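Local coordinates for SsfX3 (Streptomyces sp. SF2575, PDB 3SKV), which probably transfers a salicylyl group onto a tetracycline intermediate, as a GDSL/SGNH-family acyltransferase of the antibiotic's biosynthetic pathway, at residues Pro37-Gln51 with Gly55-Ala67. The protein carries 1 engineered substitution. Sequence-based numbering, arbitrary orientation.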
ATOM      1  N   PRO A  37       6.847   3.715 -21.506  1.00 23.50           N
ATOM      2  CA  PRO A  37       6.287   3.757 -20.137  1.00 21.78           C
ATOM      3  C   PRO A  37       5.978   5.191 -19.639  1.00 25.31           C
ATOM      4  O   PRO A  37       5.178   5.353 -18.716  1.00 24.53           O
ATOM      5  CB  PRO A  37       7.377   3.095 -19.292  1.00 22.97           C
ATOM      6  CG  PRO A  37       8.179   2.311 -20.236  1.00 27.89           C
ATOM      7  CD  PRO A  37       8.214   3.155 -21.476  1.00 25.21           C
ATOM      8  N   THR A  38       6.544   6.221 -20.298  1.00 22.46           N
ATOM      9  CA  THR A  38       6.308   7.650 -19.982  1.00 22.42           C
ATOM     10  C   THR A  38       5.320   8.318 -20.969  1.00 26.52           C
ATOM     11  O   THR A  38       5.241   9.554 -21.022  1.00 26.68           O
ATOM     12  CB  THR A  38       7.647   8.421 -19.880  1.00 25.13           C
ATOM     13  OG1 THR A  38       8.331   8.357 -21.144  1.00 24.95           O
ATOM     14  CG2 THR A  38       8.550   7.888 -18.768  1.00 21.89           C
ATOM     15  N   ASP A  39       4.594   7.519 -21.781  1.00 24.17           N
ATOM     16  CA  ASP A  39       3.593   8.048 -22.722  1.00 25.07           C
ATOM     17  C   ASP A  39       2.544   8.870 -21.918  1.00 29.85           C
ATOM     18  O   ASP A  39       2.129   8.423 -20.854  1.00 28.38           O
ATOM     19  CB  ASP A  39       2.884   6.905 -23.457  1.00 25.99           C
ATOM     20  CG  ASP A  39       1.974   7.358 -24.586  1.00 33.32           C
ATOM     21  OD1 ASP A  39       0.887   7.923 -24.288  1.00 30.12           O
ATOM     22  OD2 ASP A  39       2.329   7.116 -25.766  1.00 38.37           O
ATOM     23  N   PRO A  40       2.101  10.055 -22.406  1.00 28.03           N
ATOM     24  CA  PRO A  40       1.118  10.848 -21.638  1.00 26.70           C
ATOM     25  C   PRO A  40      -0.236  10.174 -21.395  1.00 30.74           C
ATOM     26  O   PRO A  40      -0.958  10.629 -20.525  1.00 32.67           O
ATOM     27  CB  PRO A  40       0.986  12.141 -22.468  1.00 29.06           C
ATOM     28  CG  PRO A  40       1.374  11.756 -23.840  1.00 33.44           C
ATOM     29  CD  PRO A  40       2.479  10.755 -23.660  1.00 29.36           C
ATOM     30  N   ALA A  41      -0.590   9.116 -22.154  1.00 26.89           N
ATOM     31  CA  ALA A  41      -1.864   8.401 -21.960  1.00 26.39           C
ATOM     32  C   ALA A  41      -1.794   7.475 -20.733  1.00 30.92           C
ATOM     33  O   ALA A  41      -2.842   7.098 -20.208  1.00 30.79           O
ATOM     34  CB  ALA A  41      -2.261   7.616 -23.218  1.00 26.78           C
ATOM     35  N   LEU A  42      -0.568   7.127 -20.264  1.00 26.88           N
ATOM     36  CA  LEU A  42      -0.381   6.261 -19.082  1.00 26.20           C
ATOM     37  C   LEU A  42      -0.455   7.046 -17.783  1.00 30.73           C
ATOM     38  O   LEU A  42       0.036   8.178 -17.700  1.00 30.97           O
ATOM     39  CB  LEU A  42       0.907   5.396 -19.114  1.00 25.00           C
ATOM     40  CG  LEU A  42       1.239   4.645 -20.435  1.00 28.64           C
ATOM     41  CD1 LEU A  42       2.487   3.822 -20.298  1.00 26.49           C
ATOM     42  CD2 LEU A  42       0.085   3.786 -20.935  1.00 29.22           C
ATOM     43  N   THR A  43      -1.110   6.446 -16.790  1.00 26.59           N
ATOM     44  CA  THR A  43      -1.284   6.969 -15.444  1.00 26.78           C
ATOM     45  C   THR A  43      -0.804   5.889 -14.477  1.00 30.84           C
ATOM     46  O   THR A  43      -1.252   4.744 -14.554  1.00 32.89           O
ATOM     47  CB  THR A  43      -2.782   7.360 -15.164  1.00 35.81           C
ATOM     48  OG1 THR A  43      -3.287   8.235 -16.176  1.00 42.47           O
ATOM     49  CG2 THR A  43      -2.966   8.027 -13.813  1.00 31.71           C
ATOM     50  N   TYR A  44       0.097   6.265 -13.568  1.00 25.50           N
ATOM     51  CA  TYR A  44       0.594   5.399 -12.508  1.00 23.82           C
ATOM     52  C   TYR A  44      -0.106   5.860 -11.254  1.00 28.93           C
ATOM     53  O   TYR A  44       0.012   7.014 -10.851  1.00 30.16           O
ATOM     54  CB  TYR A  44       2.108   5.478 -12.349  1.00 23.90           C
ATOM     55  CG  TYR A  44       2.855   4.933 -13.548  1.00 25.68           C
ATOM     56  CD1 TYR A  44       3.088   5.730 -14.673  1.00 27.13           C
ATOM     57  CD2 TYR A  44       3.320   3.619 -13.566  1.00 25.12           C
ATOM     58  CE1 TYR A  44       3.742   5.225 -15.791  1.00 25.35           C
ATOM     59  CE2 TYR A  44       4.006   3.116 -14.669  1.00 25.61           C
ATOM     60  CZ  TYR A  44       4.218   3.925 -15.775  1.00 30.71           C
ATOM     61  OH  TYR A  44       4.859   3.424 -16.878  1.00 30.10           O
ATOM     62  N   ARG A  45      -0.929   4.997 -10.705  1.00 24.63           N
ATOM     63  CA  ARG A  45      -1.648   5.335  -9.500  1.00 24.40           C
ATOM     64  C   ARG A  45      -0.936   4.642  -8.354  1.00 25.23           C
ATOM     65  O   ARG A  45      -0.364   3.565  -8.526  1.00 23.41           O
ATOM     66  CB  ARG A  45      -3.140   4.952  -9.624  1.00 24.33           C
ATOM     67  CG  ARG A  45      -3.807   5.546 -10.875  1.00 28.00           C
ATOM     68  CD  ARG A  45      -4.979   6.448 -10.579  1.00 29.39           C
ATOM     69  NE  ARG A  45      -5.787   6.724 -11.784  1.00 42.87           N
ATOM     70  CZ  ARG A  45      -6.174   7.936 -12.196  1.00 71.29           C
ATOM     71  NH1 ARG A  45      -5.816   9.020 -11.518  1.00 70.37           N
ATOM     72  NH2 ARG A  45      -6.889   8.071 -13.309  1.00 59.64           N
ATOM     73  N   GLY A  46      -0.905   5.294  -7.217  1.00 22.91           N
ATOM     74  CA  GLY A  46      -0.207   4.750  -6.053  1.00 23.14           C
ATOM     75  C   GLY A  46       1.295   4.954  -6.067  1.00 25.42           C
ATOM     76  O   GLY A  46       1.991   4.445  -5.174  1.00 25.21           O
ATOM     77  N   ALA A  47       1.820   5.702  -7.065  1.00 22.58           N
ATOM     78  CA  ALA A  47       3.268   6.029  -7.121  1.00 22.55           C
ATOM     79  C   ALA A  47       3.469   7.522  -6.808  1.00 29.75           C
ATOM     80  O   ALA A  47       2.677   8.358  -7.241  1.00 31.94           O
ATOM     81  CB  ALA A  47       3.855   5.682  -8.484  1.00 21.74           C
ATOM     82  N   VAL A  48       4.487   7.852  -6.017  1.00 26.62           N
ATOM     83  CA  VAL A  48       4.803   9.233  -5.648  1.00 26.09           C
ATOM     84  C   VAL A  48       5.704   9.849  -6.723  1.00 30.43           C
ATOM     85  O   VAL A  48       5.464  10.971  -7.156  1.00 31.61           O
ATOM     86  CB  VAL A  48       5.396   9.267  -4.230  1.00 30.45           C
ATOM     87  CG1 VAL A  48       5.955  10.641  -3.880  1.00 31.40           C
ATOM     88  CG2 VAL A  48       4.352   8.820  -3.204  1.00 29.85           C
ATOM     89  N   SER A  49       6.705   9.108  -7.192  1.00 26.28           N
ATOM     90  CA  SER A  49       7.545   9.583  -8.285  1.00 25.47           C
ATOM     91  C   SER A  49       7.867   8.450  -9.231  1.00 28.53           C
ATOM     92  O   SER A  49       7.666   7.283  -8.876  1.00 28.25           O
ATOM     93  CB  SER A  49       8.815  10.264  -7.779  1.00 26.73           C
ATOM     94  OG  SER A  49       9.593   9.375  -7.012  1.00 33.92           O
ATOM     95  N   LEU A  50       8.324   8.795 -10.454  1.00 24.07           N
ATOM     96  CA  LEU A  50       8.738   7.827 -11.465  1.00 22.76           C
ATOM     97  C   LEU A  50      10.197   8.069 -11.780  1.00 27.93           C
ATOM     98  O   LEU A  50      10.563   9.188 -12.118  1.00 30.82           O
ATOM     99  CB  LEU A  50       7.851   7.893 -12.730  1.00 21.48           C
ATOM    100  CG  LEU A  50       6.339   7.918 -12.487  1.00 24.43           C
ATOM    101  CD1 LEU A  50       5.611   8.531 -13.650  1.00 24.50           C
ATOM    102  CD2 LEU A  50       5.793   6.539 -12.135  1.00 20.04           C
ATOM    103  N   GLN A  51      11.042   7.051 -11.589  1.00 23.92           N
ATOM    104  CA  GLN A  51      12.496   7.128 -11.821  1.00 23.76           C
ATOM    105  C   GLN A  51      12.849   6.552 -13.179  1.00 26.16           C
ATOM    106  O   GLN A  51      12.574   5.396 -13.461  1.00 23.08           O
ATOM    107  CB  GLN A  51      13.277   6.387 -10.719  1.00 25.27           C
ATOM    108  CG  GLN A  51      14.785   6.487 -10.886  1.00 28.63           C
ATOM    109  CD  GLN A  51      15.549   5.642  -9.904  1.00 46.41           C
ATOM    110  OE1 GLN A  51      15.392   4.416  -9.834  1.00 44.63           O
ATOM    111  NE2 GLN A  51      16.420   6.281  -9.140  1.00 40.72           N
ATOM    112  N   GLY A  55      16.535   3.745 -19.828  1.00 30.62           N
ATOM    113  CA  GLY A  55      15.463   3.091 -20.587  1.00 28.66           C
ATOM    114  C   GLY A  55      14.412   2.396 -19.747  1.00 31.46           C
ATOM    115  O   GLY A  55      13.410   1.900 -20.273  1.00 30.57           O
ATOM    116  N   TRP A  56      14.624   2.353 -18.426  1.00 27.84           N
ATOM    117  CA  TRP A  56      13.693   1.686 -17.519  1.00 25.76           C
ATOM    118  C   TRP A  56      12.995   2.699 -16.643  1.00 31.12           C
ATOM    119  O   TRP A  56      13.596   3.670 -16.187  1.00 31.56           O
ATOM    120  CB  TRP A  56      14.418   0.624 -16.669  1.00 24.12           C
ATOM    121  CG  TRP A  56      14.999  -0.468 -17.498  1.00 25.21           C
ATOM    122  CD1 TRP A  56      16.193  -0.450 -18.161  1.00 29.34           C
ATOM    123  CD2 TRP A  56      14.345  -1.679 -17.886  1.00 24.26           C
ATOM    124  NE1 TRP A  56      16.351  -1.606 -18.893  1.00 29.16           N
ATOM    125  CE2 TRP A  56      15.220  -2.368 -18.765  1.00 28.64           C
ATOM    126  CE3 TRP A  56      13.122  -2.273 -17.546  1.00 23.82           C
ATOM    127  CZ2 TRP A  56      14.917  -3.620 -19.292  1.00 27.08           C
ATOM    128  CZ3 TRP A  56      12.817  -3.512 -18.086  1.00 24.36           C
ATOM    129  CH2 TRP A  56      13.710  -4.172 -18.942  1.00 25.87           C
ATOM    130  N   LEU A  57      11.721   2.458 -16.401  1.00 27.31           N
ATOM    131  CA  LEU A  57      10.901   3.317 -15.594  1.00 26.10           C
ATOM    132  C   LEU A  57      10.531   2.596 -14.308  1.00 26.96           C
ATOM    133  O   LEU A  57       9.879   1.569 -14.350  1.00 28.03           O
ATOM    134  CB  LEU A  57       9.649   3.767 -16.424  1.00 25.83           C
ATOM    135  CG  LEU A  57       8.808   4.961 -15.931  1.00 29.95           C
ATOM    136  CD1 LEU A  57       7.809   4.528 -14.878  1.00 31.01           C
ATOM    137  CD2 LEU A  57       9.685   6.109 -15.431  1.00 31.63           C
ATOM    138  N   ALA A  58      10.993   3.104 -13.180  1.00 22.16           N
ATOM    139  CA  ALA A  58      10.702   2.544 -11.859  1.00 20.49           C
ATOM    140  C   ALA A  58       9.717   3.418 -11.062  1.00 22.71           C
ATOM    141  O   ALA A  58      10.038   4.562 -10.734  1.00 21.10           O
ATOM    142  CB  ALA A  58      11.988   2.384 -11.068  1.00 21.25           C
ATOM    143  N   PRO A  59       8.524   2.923 -10.721  1.00 22.17           N
ATOM    144  CA  PRO A  59       7.615   3.723  -9.875  1.00 21.84           C
ATOM    145  C   PRO A  59       8.149   3.655  -8.430  1.00 28.74           C
ATOM    146  O   PRO A  59       8.637   2.591  -7.997  1.00 29.69           O
ATOM    147  CB  PRO A  59       6.253   3.011 -10.004  1.00 21.85           C
ATOM    148  CG  PRO A  59       6.452   1.905 -10.999  1.00 27.98           C
ATOM    149  CD  PRO A  59       7.931   1.606 -11.025  1.00 24.80           C
ATOM    150  N   TRP A  60       8.129   4.800  -7.715  1.00 23.61           N
ATOM    151  CA  TRP A  60       8.570   4.896  -6.321  1.00 22.99           C
ATOM    152  C   TRP A  60       7.436   5.375  -5.455  1.00 28.07           C
ATOM    153  O   TRP A  60       6.584   6.138  -5.903  1.00 27.03           O
ATOM    154  CB  TRP A  60       9.761   5.844  -6.168  1.00 21.21           C
ATOM    155  CG  TRP A  60      11.080   5.270  -6.601  1.00 21.37           C
ATOM    156  CD1 TRP A  60      11.486   5.005  -7.878  1.00 23.85           C
ATOM    157  CD2 TRP A  60      12.220   5.045  -5.761  1.00 21.57           C
ATOM    158  NE1 TRP A  60      12.785   4.542  -7.877  1.00 24.18           N
ATOM    159  CE2 TRP A  60      13.275   4.597  -6.595  1.00 26.07           C
ATOM    160  CE3 TRP A  60      12.459   5.201  -4.383  1.00 22.42           C
ATOM    161  CZ2 TRP A  60      14.540   4.270  -6.089  1.00 26.02           C
ATOM    162  CZ3 TRP A  60      13.708   4.862  -3.879  1.00 24.75           C
ATOM    163  CH2 TRP A  60      14.727   4.387  -4.721  1.00 25.71           C
ATOM    164  N   ARG A  61       7.433   4.942  -4.205  1.00 27.09           N
ATOM    165  CA  ARG A  61       6.419   5.359  -3.240  1.00 27.20           C
ATOM    166  C   ARG A  61       6.940   6.448  -2.280  1.00 33.10           C
ATOM    167  O   ARG A  61       6.403   6.652  -1.211  1.00 33.57           O
ATOM    168  CB  ARG A  61       5.802   4.159  -2.535  1.00 26.01           C
ATOM    169  CG  ARG A  61       4.908   3.359  -3.470  1.00 33.41           C
ATOM    170  CD  ARG A  61       4.131   2.340  -2.687  1.00 35.86           C
ATOM    171  NE  ARG A  61       5.017   1.319  -2.150  1.00 39.10           N
ATOM    172  CZ  ARG A  61       4.948   0.819  -0.922  1.00 45.67           C
ATOM    173  NH1 ARG A  61       3.993   1.218  -0.088  1.00 31.33           N
ATOM    174  NH2 ARG A  61       5.829  -0.084  -0.519  1.00 27.59           N
ATOM    175  N   ALA A  62       7.959   7.181  -2.717  1.00 31.92           N
ATOM    176  CA  ALA A  62       8.584   8.328  -2.058  1.00 33.72           C
ATOM    177  C   ALA A  62       9.374   9.101  -3.146  1.00 36.58           C
ATOM    178  O   ALA A  62       9.611   8.500  -4.195  1.00 36.45           O
ATOM    179  CB  ALA A  62       9.518   7.862  -0.958  1.00 35.49           C
ATOM    180  N   PRO A  63       9.755  10.405  -2.974  1.00 31.06           N
ATOM    181  CA  PRO A  63      10.499  11.112  -4.055  1.00 29.46           C
ATOM    182  C   PRO A  63      11.877  10.484  -4.218  1.00 32.19           C
ATOM    183  O   PRO A  63      12.670  10.623  -3.305  1.00 33.61           O
ATOM    184  CB  PRO A  63      10.597  12.559  -3.546  1.00 31.28           C
ATOM    185  CG  PRO A  63       9.634  12.652  -2.436  1.00 36.45           C
ATOM    186  CD  PRO A  63       9.514  11.297  -1.825  1.00 32.03           C
ATOM    187  N   HIS A  64      12.142   9.763  -5.325  1.00 26.16           N
ATOM    188  CA  HIS A  64      13.372   9.004  -5.550  1.00 27.50           C
ATOM    189  C   HIS A  64      14.670   9.771  -5.367  1.00 34.65           C
ATOM    190  O   HIS A  64      15.647   9.206  -4.881  1.00 35.34           O
ATOM    191  CB  HIS A  64      13.344   8.247  -6.900  1.00 27.82           C
ATOM    192  CG  HIS A  64      13.346   9.146  -8.098  1.00 30.74           C
ATOM    193  ND1 HIS A  64      14.529   9.542  -8.695  1.00 33.25           N
ATOM    194  CD2 HIS A  64      12.304   9.712  -8.757  1.00 31.73           C
ATOM    195  CE1 HIS A  64      14.176  10.328  -9.702  1.00 32.72           C
ATOM    196  NE2 HIS A  64      12.843  10.462  -9.778  1.00 32.27           N
ATOM    197  N   GLU A  65      14.676  11.048  -5.760  1.00 33.22           N
ATOM    198  CA  GLU A  65      15.819  11.971  -5.641  1.00 34.87           C
ATOM    199  C   GLU A  65      16.198  12.262  -4.165  1.00 38.35           C
ATOM    200  O   GLU A  65      17.361  12.525  -3.873  1.00 38.94           O
ATOM    201  CB  GLU A  65      15.559  13.271  -6.443  1.00 36.72           C
ATOM    202  CG  GLU A  65      14.291  14.043  -6.057  1.00 58.68           C
ATOM    203  CD  GLU A  65      12.960  13.595  -6.653  1.00 84.20           C
ATOM    204  OE1 GLU A  65      12.480  12.498  -6.290  1.00 61.18           O
ATOM    205  OE2 GLU A  65      12.376  14.362  -7.453  1.00 84.77           O
ATOM    206  N   ASP A  66      15.230  12.128  -3.243  1.00 34.00           N
ATOM    207  CA  ASP A  66      15.385  12.373  -1.810  1.00 35.00           C
ATOM    208  C   ASP A  66      15.305  11.109  -0.973  1.00 36.25           C
ATOM    209  O   ASP A  66      15.106  11.225   0.228  1.00 36.01           O
ATOM    210  CB  ASP A  66      14.275  13.338  -1.325  1.00 37.80           C
ATOM    211  CG  ASP A  66      14.212  14.688  -1.998  1.00 51.01           C
ATOM    212  OD1 ASP A  66      15.284  15.214  -2.382  1.00 56.14           O
ATOM    213  OD2 ASP A  66      13.105  15.251  -2.079  1.00 53.85           O
ATOM    214  N   ALA A  67      15.429   9.909  -1.581  1.00 31.63           N
ATOM    215  CA  ALA A  67      15.286   8.631  -0.859  1.00 31.74           C
ATOM    216  C   ALA A  67      16.130   8.512   0.424  1.00 36.66           C
ATOM    217  O   ALA A  67      15.672   7.946   1.432  1.00 36.72           O
ATOM    218  CB  ALA A  67      15.570   7.468  -1.787  1.00 32.54           C
TER
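The His64 imidazole carries Gln51 over one face, in a CH-pi contact with CB 3.9 Å from the ring centroid, and the carboxylate oxygen OE1 of its neighbour Glu65 toward the rim of the opposite face; Ser49 OG lies at the edge, in the ring plane. The Trp60 indole has His64 CB over the centre of one face and Ala58 O at its edge, in plane. Also at the edge, NE1 makes a weak, bent hydrogen bond of 3.3 Å to Gln51 OE1, whose amide stands at 80° to the indole plane. Gln51 gets there because CG is anti to the backbone N (chi1 -178°) and the chain runs on extended. Ser49 OG donates to Ala62 O at 2.9 Å, tying strand 49-53 to the loop that leads into the short 3-10 segment at His64. Gln51 and Ala58 form a hydrogen-bonded pair, Gln51 N to Ala58 O and Ala58 N to Gln51 O, both 2.8 Å and nearly straight. At the other end Val48 and Ser49 both donate to Trp60 O, a classic beta bulge. Leu50 and Pro59, a non-hydrogen-bonded pair, lie on the face of the hairpin where Tyr44 packs. Leu50 CD2 lies over one face of the Tyr44 ring, near its rim, Leu57 CD1 lies 3.7 Å from Tyr44 OH, and that hydroxyl donates to Pro37 O at 2.7 Å. This antiparallel hairpin, strands 49-53 and 56-60, belongs to the N-terminal jelly-roll domain: Leu57 bonds through its backbone to Leu167 of strand 164-172, while strand 43-45 pairs with strand 86-91.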